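Local coordinates for protein xyloglucanase (Paenibacillus pabuli, PDB 2JEQ) that probably hydrolyses the beta-1,4-linked glucan backbone of xyloglucan, as a family 5 glycoside hydrolase built on a TIM barrel, at residues T229-T234 / I261-Y266; P318-E323 / K355-Y360. One frame throughout, in Å; residues are numbered along the deposited sequence.

Interaction 1. Residues T229-T234 / I261-Y266; sequences TNIDYT and ISAHYY. With BGC (beta-D-glucopyranose), chain B.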
ATOM      1  N   THR A 229      -0.356   3.479  -8.705  1.00 18.71           N
ATOM      2  CA  THR A 229      -0.611   2.045  -8.408  1.00 18.84           C
ATOM      3  C   THR A 229      -1.726   1.431  -9.286  1.00 18.61           C
ATOM      4  O   THR A 229      -2.546   0.647  -8.813  1.00 18.80           O
ATOM      5  CB  THR A 229      -0.975   1.777  -6.922  1.00 18.36           C
ATOM      6  OG1 THR A 229      -2.065   2.618  -6.536  1.00 16.98           O
ATOM      7  CG2 THR A 229       0.204   2.001  -5.991  1.00 20.60           C
ATOM      8  N   ASN A 230      -1.777   1.814 -10.548  1.00 18.47           N
ATOM      9  CA  ASN A 230      -2.857   1.407 -11.425  1.00 18.74           C
ATOM     10  C   ASN A 230      -2.426   0.216 -12.295  1.00 18.38           C
ATOM     11  O   ASN A 230      -1.462   0.310 -13.051  1.00 17.73           O
ATOM     12  CB  ASN A 230      -3.310   2.617 -12.250  1.00 18.43           C
ATOM     13  CG  ASN A 230      -4.435   2.291 -13.272  1.00 22.88           C
ATOM     14  OD1 ASN A 230      -4.199   1.680 -14.331  1.00 22.53           O
ATOM     15  ND2 ASN A 230      -5.641   2.765 -12.981  1.00 23.11           N
ATOM     16  N   ILE A 231      -3.139  -0.903 -12.178  1.00 19.44           N
ATOM     17  CA  ILE A 231      -2.792  -2.147 -12.911  1.00 19.55           C
ATOM     18  C   ILE A 231      -2.616  -1.923 -14.421  1.00 19.77           C
ATOM     19  O   ILE A 231      -1.639  -2.379 -14.997  1.00 19.52           O
ATOM     20  CB  ILE A 231      -3.831  -3.287 -12.661  1.00 19.49           C
ATOM     21  CG1 ILE A 231      -3.691  -3.848 -11.242  1.00 22.68           C
ATOM     22  CG2 ILE A 231      -3.638  -4.432 -13.645  1.00 20.26           C
ATOM     23  CD1 ILE A 231      -4.954  -4.590 -10.724  1.00 20.95           C
ATOM     24  N   ASP A 232      -3.551  -1.212 -15.046  1.00 20.41           N
ATOM     25  CA  ASP A 232      -3.546  -1.052 -16.498  1.00 21.60           C
ATOM     26  C   ASP A 232      -2.306  -0.279 -16.920  1.00 20.68           C
ATOM     27  O   ASP A 232      -1.590  -0.678 -17.856  1.00 20.55           O
ATOM     28  CB  ASP A 232      -4.806  -0.320 -16.980  1.00 21.95           C
ATOM     29  CG  ASP A 232      -5.990  -1.246 -17.192  1.00 24.99           C
ATOM     30  OD1 ASP A 232      -5.871  -2.467 -16.958  1.00 25.06           O
ATOM     31  OD2 ASP A 232      -7.061  -0.727 -17.613  1.00 31.70           O
ATOM     32  N   TYR A 233      -2.037   0.800 -16.194  1.00 19.58           N
ATOM     33  CA  TYR A 233      -0.908   1.639 -16.504  1.00 19.15           C
ATOM     34  C   TYR A 233       0.389   1.002 -16.067  1.00 18.46           C
ATOM     35  O   TYR A 233       1.414   1.460 -16.482  1.00 19.10           O
ATOM     36  CB  TYR A 233      -1.075   3.061 -15.976  1.00 19.35           C
ATOM     37  CG  TYR A 233      -2.294   3.737 -16.551  1.00 19.08           C
ATOM     38  CD1 TYR A 233      -2.597   3.631 -17.903  1.00 18.01           C
ATOM     39  CD2 TYR A 233      -3.142   4.465 -15.731  1.00 20.19           C
ATOM     40  CE1 TYR A 233      -3.716   4.240 -18.435  1.00 19.18           C
ATOM     41  CE2 TYR A 233      -4.242   5.068 -16.228  1.00 20.30           C
ATOM     42  CZ  TYR A 233      -4.531   4.953 -17.580  1.00 20.38           C
ATOM     43  OH  TYR A 233      -5.652   5.564 -18.054  1.00 23.69           O
ATOM     44  N   THR A 234       0.327  -0.065 -15.264  1.00 18.51           N
ATOM     45  CA  THR A 234       1.529  -0.767 -14.816  1.00 17.77           C
ATOM     46  C   THR A 234       1.849  -1.978 -15.719  1.00 18.61           C
ATOM     47  O   THR A 234       3.017  -2.260 -15.981  1.00 18.34           O
ATOM     48  CB  THR A 234       1.452  -1.180 -13.300  1.00 17.83           C
ATOM     49  OG1 THR A 234       1.252  -0.014 -12.509  1.00 15.36           O
ATOM     50  CG2 THR A 234       2.766  -1.852 -12.834  1.00 15.10           C
ATOM     51  N   ILE A 261       6.255  -6.093  -6.873  1.00 17.86           N
ATOM     52  CA  ILE A 261       5.512  -5.046  -7.586  1.00 17.84           C
ATOM     53  C   ILE A 261       4.216  -4.764  -6.842  1.00 17.24           C
ATOM     54  O   ILE A 261       3.515  -5.692  -6.467  1.00 17.04           O
ATOM     55  CB  ILE A 261       5.154  -5.482  -9.041  1.00 17.79           C
ATOM     56  CG1 ILE A 261       6.396  -6.013  -9.776  1.00 15.60           C
ATOM     57  CG2 ILE A 261       4.456  -4.329  -9.797  1.00 17.71           C
ATOM     58  CD1 ILE A 261       7.630  -5.092  -9.720  1.00 12.06           C
ATOM     59  N   SER A 262       3.927  -3.473  -6.667  1.00 17.49           N
ATOM     60  CA  SER A 262       2.714  -2.965  -6.036  1.00 17.46           C
ATOM     61  C   SER A 262       1.633  -2.545  -7.039  1.00 17.19           C
ATOM     62  O   SER A 262       1.920  -2.030  -8.127  1.00 17.00           O
ATOM     63  CB  SER A 262       3.060  -1.738  -5.202  1.00 17.94           C
ATOM     64  OG  SER A 262       1.907  -1.145  -4.652  1.00 22.91           O
ATOM     65  N   ALA A 263       0.391  -2.775  -6.638  1.00 15.84           N
ATOM     66  CA  ALA A 263      -0.772  -2.208  -7.258  1.00 15.85           C
ATOM     67  C   ALA A 263      -1.837  -2.174  -6.158  1.00 15.81           C
ATOM     68  O   ALA A 263      -1.761  -2.896  -5.158  1.00 17.10           O
ATOM     69  CB  ALA A 263      -1.243  -3.050  -8.425  1.00 15.53           C
ATOM     70  N   HIS A 264      -2.796  -1.302  -6.354  1.00 16.00           N
ATOM     71  CA  HIS A 264      -3.948  -1.154  -5.484  1.00 16.97           C
ATOM     72  C   HIS A 264      -5.132  -1.416  -6.383  1.00 17.15           C
ATOM     73  O   HIS A 264      -5.035  -1.292  -7.610  1.00 17.34           O
ATOM     74  CB  HIS A 264      -4.033   0.291  -4.952  1.00 15.14           C
ATOM     75  CG  HIS A 264      -2.904   0.676  -4.054  1.00 15.87           C
ATOM     76  ND1 HIS A 264      -2.728   1.964  -3.593  1.00 14.60           N
ATOM     77  CD2 HIS A 264      -1.881  -0.052  -3.539  1.00 13.63           C
ATOM     78  CE1 HIS A 264      -1.662   2.001  -2.815  1.00 17.42           C
ATOM     79  NE2 HIS A 264      -1.134   0.791  -2.765  1.00 11.73           N
ATOM     80  N   TYR A 265      -6.253  -1.739  -5.758  1.00 18.90           N
ATOM     81  CA  TYR A 265      -7.452  -2.115  -6.444  1.00 19.33           C
ATOM     82  C   TYR A 265      -8.680  -1.587  -5.691  1.00 19.94           C
ATOM     83  O   TYR A 265      -8.938  -1.994  -4.553  1.00 20.43           O
ATOM     84  CB  TYR A 265      -7.500  -3.645  -6.538  1.00 20.45           C
ATOM     85  CG  TYR A 265      -8.523  -4.110  -7.521  1.00 21.25           C
ATOM     86  CD1 TYR A 265      -8.310  -3.954  -8.894  1.00 22.86           C
ATOM     87  CD2 TYR A 265      -9.726  -4.658  -7.094  1.00 23.64           C
ATOM     88  CE1 TYR A 265      -9.249  -4.367  -9.824  1.00 22.15           C
ATOM     89  CE2 TYR A 265     -10.701  -5.067  -8.037  1.00 22.87           C
ATOM     90  CZ  TYR A 265     -10.436  -4.924  -9.400  1.00 22.97           C
ATOM     91  OH  TYR A 265     -11.365  -5.319 -10.357  1.00 23.60           O
ATOM     92  N   TYR A 266      -9.411  -0.668  -6.315  1.00 20.13           N
ATOM     93  CA  TYR A 266     -10.671  -0.168  -5.780  1.00 20.37           C
ATOM     94  C   TYR A 266     -11.723  -0.078  -6.893  1.00 20.38           C
ATOM     95  O   TYR A 266     -12.575   0.809  -6.879  1.00 20.69           O
ATOM     96  CB  TYR A 266     -10.498   1.232  -5.194  1.00 21.02           C
ATOM     97  CG  TYR A 266      -9.648   1.369  -3.950  1.00 19.61           C
ATOM     98  CD1 TYR A 266     -10.235   1.352  -2.693  1.00 20.26           C
ATOM     99  CD2 TYR A 266      -8.288   1.628  -4.042  1.00 19.43           C
ATOM    100  CE1 TYR A 266      -9.485   1.506  -1.544  1.00 20.63           C
ATOM    101  CE2 TYR A 266      -7.501   1.774  -2.886  1.00 19.31           C
ATOM    102  CZ  TYR A 266      -8.124   1.719  -1.644  1.00 19.99           C
ATOM    103  OH  TYR A 266      -7.406   1.890  -0.511  1.00 20.62           O
TER
HETATM  104  C2  BGC B   1      -4.511   5.942  -0.404  1.00 29.37           C
HETATM  105  C3  BGC B   1      -5.071   6.202   0.989  1.00 27.54           C
HETATM  106  C4  BGC B   1      -6.552   6.646   0.933  1.00 28.89           C
HETATM  107  C5  BGC B   1      -7.356   5.696   0.023  1.00 30.97           C
HETATM  108  C6  BGC B   1      -8.867   5.953  -0.125  1.00 32.88           C
HETATM  109  C1  BGC B   1      -5.506   5.005  -1.060  1.00 29.98           C
HETATM  110  O1  BGC B   1      -5.037   4.433  -2.253  1.00 33.21           O
HETATM  111  O2  BGC B   1      -3.217   5.372  -0.325  1.00 29.79           O
HETATM  112  O3  BGC B   1      -4.286   7.184   1.607  1.00 28.36           O
HETATM  113  O4  BGC B   1      -7.075   6.677   2.243  1.00 24.56           O
HETATM  114  O5  BGC B   1      -6.698   5.739  -1.238  1.00 31.05           O
HETATM  115  O6  BGC B   1      -9.128   7.271  -0.584  1.00 34.92           O
HETATM  116  O   HOH W   1      -5.557  -0.906 -10.384  1.00 14.77           O
HETATM  117  O   HOH W   2       1.302  -0.268  -9.688  1.00 10.37           O
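T229 lies against the H264 ring where the loop after strand 222-225 passes the end of strand 259-265, inside one beta-alpha-beta unit of the parallel eight-stranded TIM barrel. The side chain of T229 can be followed outward. Its CB sits 3.6 Å from both the backbone N and CG of H264. From there OG1 turns between the backbone N and the carbonyl carbon (chi1 53°) and comes to 3.1 Å from H264 ND1. This branch choice sends CG2 over the ring, 3.6 Å from its centroid and 6° off the normal, a CH-pi contact over the face. The imidazole also has a polar partner beyond the segments: ND1 is hydrogen-bonded to E182 OE2, which together with the methyl over its face should limit its rotation. H264 ND1 also lies 3.6 Å from O1 of the bound glucose, so T229 backs a ring that borders the sugar.

The backbones meet as well. H264 N donates to T229 O at 3.1 Å in an almost straight bond of 178°. Next to it, I231 lays CG1 on A263 CB and brings CD1 to Y265 CD1, while helix 298-313 packs on I231 and Y265. At the start of helix 231-235, N230 is the N-cap, its OD1 accepting from Y233 N. One water accepts from I231 N and donates to H264 O, tying the first turn to the strand. T234 OG1 receives a bond from a second water and itself donates to N230 O from above the carbonyl plane, 2.8 Å away.

Interaction 2. Residues P318-E323 / K355-Y360; sequences PVVIGE and KMVPVY. With BGC (beta-D-glucopyranose), chain B.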
ATOM      1  N   PRO A 318       7.251 -11.254  -7.004  1.00 22.69           N
ATOM      2  CA  PRO A 318       5.968 -11.286  -6.277  1.00 21.85           C
ATOM      3  C   PRO A 318       5.151 -10.011  -6.508  1.00 20.52           C
ATOM      4  O   PRO A 318       5.724  -8.970  -6.848  1.00 21.15           O
ATOM      5  CB  PRO A 318       6.402 -11.377  -4.809  1.00 21.77           C
ATOM      6  CG  PRO A 318       7.767 -11.974  -4.842  1.00 21.95           C
ATOM      7  CD  PRO A 318       8.400 -11.463  -6.102  1.00 22.49           C
ATOM      8  N   VAL A 319       3.831 -10.100  -6.314  1.00 19.12           N
ATOM      9  CA  VAL A 319       2.938  -8.951  -6.417  1.00 16.89           C
ATOM     10  C   VAL A 319       2.161  -8.737  -5.124  1.00 16.33           C
ATOM     11  O   VAL A 319       1.619  -9.675  -4.545  1.00 15.45           O
ATOM     12  CB  VAL A 319       1.948  -9.038  -7.618  1.00 16.00           C
ATOM     13  CG1 VAL A 319       0.894  -7.883  -7.577  1.00 15.62           C
ATOM     14  CG2 VAL A 319       2.697  -8.936  -8.915  1.00 15.82           C
ATOM     15  N   VAL A 320       2.123  -7.489  -4.681  1.00 15.63           N
ATOM     16  CA  VAL A 320       1.391  -7.113  -3.477  1.00 14.95           C
ATOM     17  C   VAL A 320       0.287  -6.153  -3.911  1.00 14.46           C
ATOM     18  O   VAL A 320       0.571  -5.071  -4.403  1.00 15.38           O
ATOM     19  CB  VAL A 320       2.352  -6.457  -2.396  1.00 15.64           C
ATOM     20  CG1 VAL A 320       1.566  -5.814  -1.207  1.00 15.63           C
ATOM     21  CG2 VAL A 320       3.381  -7.493  -1.832  1.00 14.80           C
ATOM     22  N   ILE A 321      -0.962  -6.555  -3.720  1.00 14.92           N
ATOM     23  CA  ILE A 321      -2.113  -5.664  -3.822  1.00 14.74           C
ATOM     24  C   ILE A 321      -2.227  -4.843  -2.511  1.00 14.84           C
ATOM     25  O   ILE A 321      -2.986  -5.200  -1.616  1.00 15.18           O
ATOM     26  CB  ILE A 321      -3.425  -6.444  -4.205  1.00 15.05           C
ATOM     27  CG1 ILE A 321      -3.270  -7.231  -5.529  1.00 14.69           C
ATOM     28  CG2 ILE A 321      -4.647  -5.485  -4.319  1.00 13.79           C
ATOM     29  CD1 ILE A 321      -2.786  -6.394  -6.777  1.00 15.65           C
ATOM     30  N   GLY A 322      -1.447  -3.752  -2.408  1.00 14.19           N
ATOM     31  CA  GLY A 322      -1.185  -3.086  -1.125  1.00 14.06           C
ATOM     32  C   GLY A 322      -2.375  -2.415  -0.468  1.00 13.99           C
ATOM     33  O   GLY A 322      -2.363  -2.167   0.726  1.00 14.53           O
ATOM     34  N   GLU A 323      -3.412  -2.150  -1.264  1.00 14.36           N
ATOM     35  CA  GLU A 323      -4.693  -1.662  -0.784  1.00 15.06           C
ATOM     36  C   GLU A 323      -5.862  -2.183  -1.670  1.00 14.78           C
ATOM     37  O   GLU A 323      -5.759  -2.291  -2.913  1.00 15.01           O
ATOM     38  CB  GLU A 323      -4.712  -0.113  -0.706  1.00 13.81           C
ATOM     39  CG  GLU A 323      -3.515   0.535  -0.041  1.00 13.72           C
ATOM     40  CD  GLU A 323      -3.568   2.069  -0.139  1.00 16.97           C
ATOM     41  OE1 GLU A 323      -4.515   2.540  -0.796  1.00 19.51           O
ATOM     42  OE2 GLU A 323      -2.671   2.777   0.412  1.00 16.78           O
ATOM     43  N   LYS A 355      -1.321 -15.772  -7.014  1.00 21.31           N
ATOM     44  CA  LYS A 355      -0.091 -15.731  -6.209  1.00 22.06           C
ATOM     45  C   LYS A 355       0.338 -14.297  -5.893  1.00 21.97           C
ATOM     46  O   LYS A 355       1.517 -13.942  -6.014  1.00 23.02           O
ATOM     47  CB  LYS A 355       1.049 -16.517  -6.896  1.00 22.14           C
ATOM     48  CG  LYS A 355       0.841 -18.036  -6.940  1.00 24.11           C
ATOM     49  CD  LYS A 355      -0.271 -18.427  -7.911  1.00 27.80           C
ATOM     50  CE  LYS A 355      -0.861 -19.796  -7.596  1.00 29.82           C
ATOM     51  NZ  LYS A 355       0.102 -20.844  -8.023  1.00 34.82           N
ATOM     52  N   MET A 356      -0.626 -13.464  -5.515  1.00 21.74           N
ATOM     53  CA  MET A 356      -0.328 -12.107  -5.041  1.00 22.20           C
ATOM     54  C   MET A 356      -0.860 -11.931  -3.630  1.00 21.43           C
ATOM     55  O   MET A 356      -1.726 -12.705  -3.184  1.00 21.13           O
ATOM     56  CB  MET A 356      -0.882 -11.027  -5.986  1.00 21.71           C
ATOM     57  CG  MET A 356      -2.117 -11.388  -6.735  1.00 24.02           C
ATOM     58  SD  MET A 356      -2.441 -10.480  -8.274  1.00 25.15           S
ATOM     59  CE  MET A 356      -1.074 -11.040  -9.272  1.00 25.75           C
ATOM     60  N   VAL A 357      -0.334 -10.930  -2.922  1.00 20.84           N
ATOM     61  CA  VAL A 357      -0.705 -10.709  -1.520  1.00 19.73           C
ATOM     62  C   VAL A 357      -1.812  -9.632  -1.473  1.00 19.05           C
ATOM     63  O   VAL A 357      -1.578  -8.486  -1.866  1.00 17.45           O
ATOM     64  CB  VAL A 357       0.505 -10.268  -0.632  1.00 19.52           C
ATOM     65  CG1 VAL A 357       0.104 -10.253   0.850  1.00 20.00           C
ATOM     66  CG2 VAL A 357       1.745 -11.194  -0.839  1.00 21.22           C
ATOM     67  N   PRO A 358      -3.006 -10.003  -0.972  1.00 17.84           N
ATOM     68  CA  PRO A 358      -4.060  -9.004  -0.792  1.00 16.82           C
ATOM     69  C   PRO A 358      -3.947  -8.333   0.568  1.00 16.06           C
ATOM     70  O   PRO A 358      -3.891  -9.028   1.578  1.00 15.27           O
ATOM     71  CB  PRO A 358      -5.341  -9.823  -0.878  1.00 16.58           C
ATOM     72  CG  PRO A 358      -4.928 -11.269  -0.441  1.00 16.89           C
ATOM     73  CD  PRO A 358      -3.416 -11.365  -0.556  1.00 18.11           C
ATOM     74  N   VAL A 359      -3.937  -6.994   0.576  1.00 14.73           N
ATOM     75  CA  VAL A 359      -3.772  -6.191   1.790  1.00 14.17           C
ATOM     76  C   VAL A 359      -4.958  -5.215   1.928  1.00 13.60           C
ATOM     77  O   VAL A 359      -5.075  -4.271   1.163  1.00 12.85           O
ATOM     78  CB  VAL A 359      -2.432  -5.402   1.773  1.00 13.95           C
ATOM     79  CG1 VAL A 359      -2.221  -4.634   3.071  1.00 15.13           C
ATOM     80  CG2 VAL A 359      -1.236  -6.365   1.502  1.00 13.04           C
ATOM     81  N   TYR A 360      -5.823  -5.467   2.907  1.00 12.31           N
ATOM     82  CA  TYR A 360      -6.998  -4.650   3.133  1.00 12.84           C
ATOM     83  C   TYR A 360      -6.725  -3.199   3.588  1.00 12.21           C
ATOM     84  O   TYR A 360      -5.895  -2.966   4.480  1.00 12.56           O
ATOM     85  CB  TYR A 360      -7.977  -5.380   4.088  1.00 13.11           C
ATOM     86  CG  TYR A 360      -9.258  -4.608   4.276  1.00 15.46           C
ATOM     87  CD1 TYR A 360     -10.273  -4.665   3.322  1.00 12.75           C
ATOM     88  CD2 TYR A 360      -9.410  -3.746   5.360  1.00 17.76           C
ATOM     89  CE1 TYR A 360     -11.459  -3.940   3.486  1.00 14.61           C
ATOM     90  CE2 TYR A 360     -10.561  -2.982   5.503  1.00 16.76           C
ATOM     91  CZ  TYR A 360     -11.578  -3.105   4.578  1.00 15.47           C
ATOM     92  OH  TYR A 360     -12.691  -2.370   4.749  1.00 17.52           O
TER
HETATM   93  C2  BGC B   1      -4.511   5.942  -0.404  1.00 29.37           C
HETATM   94  C3  BGC B   1      -5.071   6.202   0.989  1.00 27.54           C
HETATM   95  C4  BGC B   1      -6.552   6.646   0.933  1.00 28.89           C
HETATM   96  C5  BGC B   1      -7.356   5.696   0.023  1.00 30.97           C
HETATM   97  C6  BGC B   1      -8.867   5.953  -0.125  1.00 32.88           C
HETATM   98  C1  BGC B   1      -5.506   5.005  -1.060  1.00 29.98           C
HETATM   99  O1  BGC B   1      -5.037   4.433  -2.253  1.00 33.21           O
HETATM  100  O2  BGC B   1      -3.217   5.372  -0.325  1.00 29.79           O
HETATM  101  O3  BGC B   1      -4.286   7.184   1.607  1.00 28.36           O
HETATM  102  O4  BGC B   1      -7.075   6.677   2.243  1.00 24.56           O
HETATM  103  O5  BGC B   1      -6.698   5.739  -1.238  1.00 31.05           O
HETATM  104  O6  BGC B   1      -9.128   7.271  -0.584  1.00 34.92           O
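V320 and V357 both hold CG1 anti to the backbone N (chi1 170° and -172°), which turns their CG2 methyls to each other at 4.2 Å, the two side chains lying alongside and pointing the same way. V320 CG1 instead crosses to V359 CG2, 3.9 Å away. Beside V319 on the next strand, M356 brings CE to within 4.0 Å of V319 CB; M308 and V313 of helix 298-313 pack on both residues. These are the last two strands of the TIM barrel, 319-324 and 356-360, joined through helix 336-353, and their axes run parallel within 11°. A ladder binds them: V319 O accepts from V357 N at 2.8 Å, V357 O from I321 N, and I321 O from V359 N. At the sugar end, E323 runs extended beyond CG, and its OE2 accepts from glucose O2 at 2.8 Å while forming a salt bridge with R87. With alanine in place of this glutamate, glucose O2 would probably lose its acceptor and the R87 guanidinium its carboxylate mate. Just before it, V359 CB and CG1 both come to 3.4 Å from G322 O.

Interaction 1 closes along the chain before interaction 2 opens, and their centres lie 10 Å apart. Strands 259-265 and 319-324 are neighbours in the barrel sheet, so three consecutive strands, 259-265, 319-324 and 356-360, join the two contacts. The direct evidence is in the backbone: I261 O to V320 N and A263 O to G322 N, each 2.9 Å, are probable hydrogen bonds. At the sugar end the side chains meet too, with H264 CE1 3.3 Å from E323 CD. Both contacts reach the same bound glucose, which places them at the sugar-binding cleft, consistent with family 5 glycoside hydrolases.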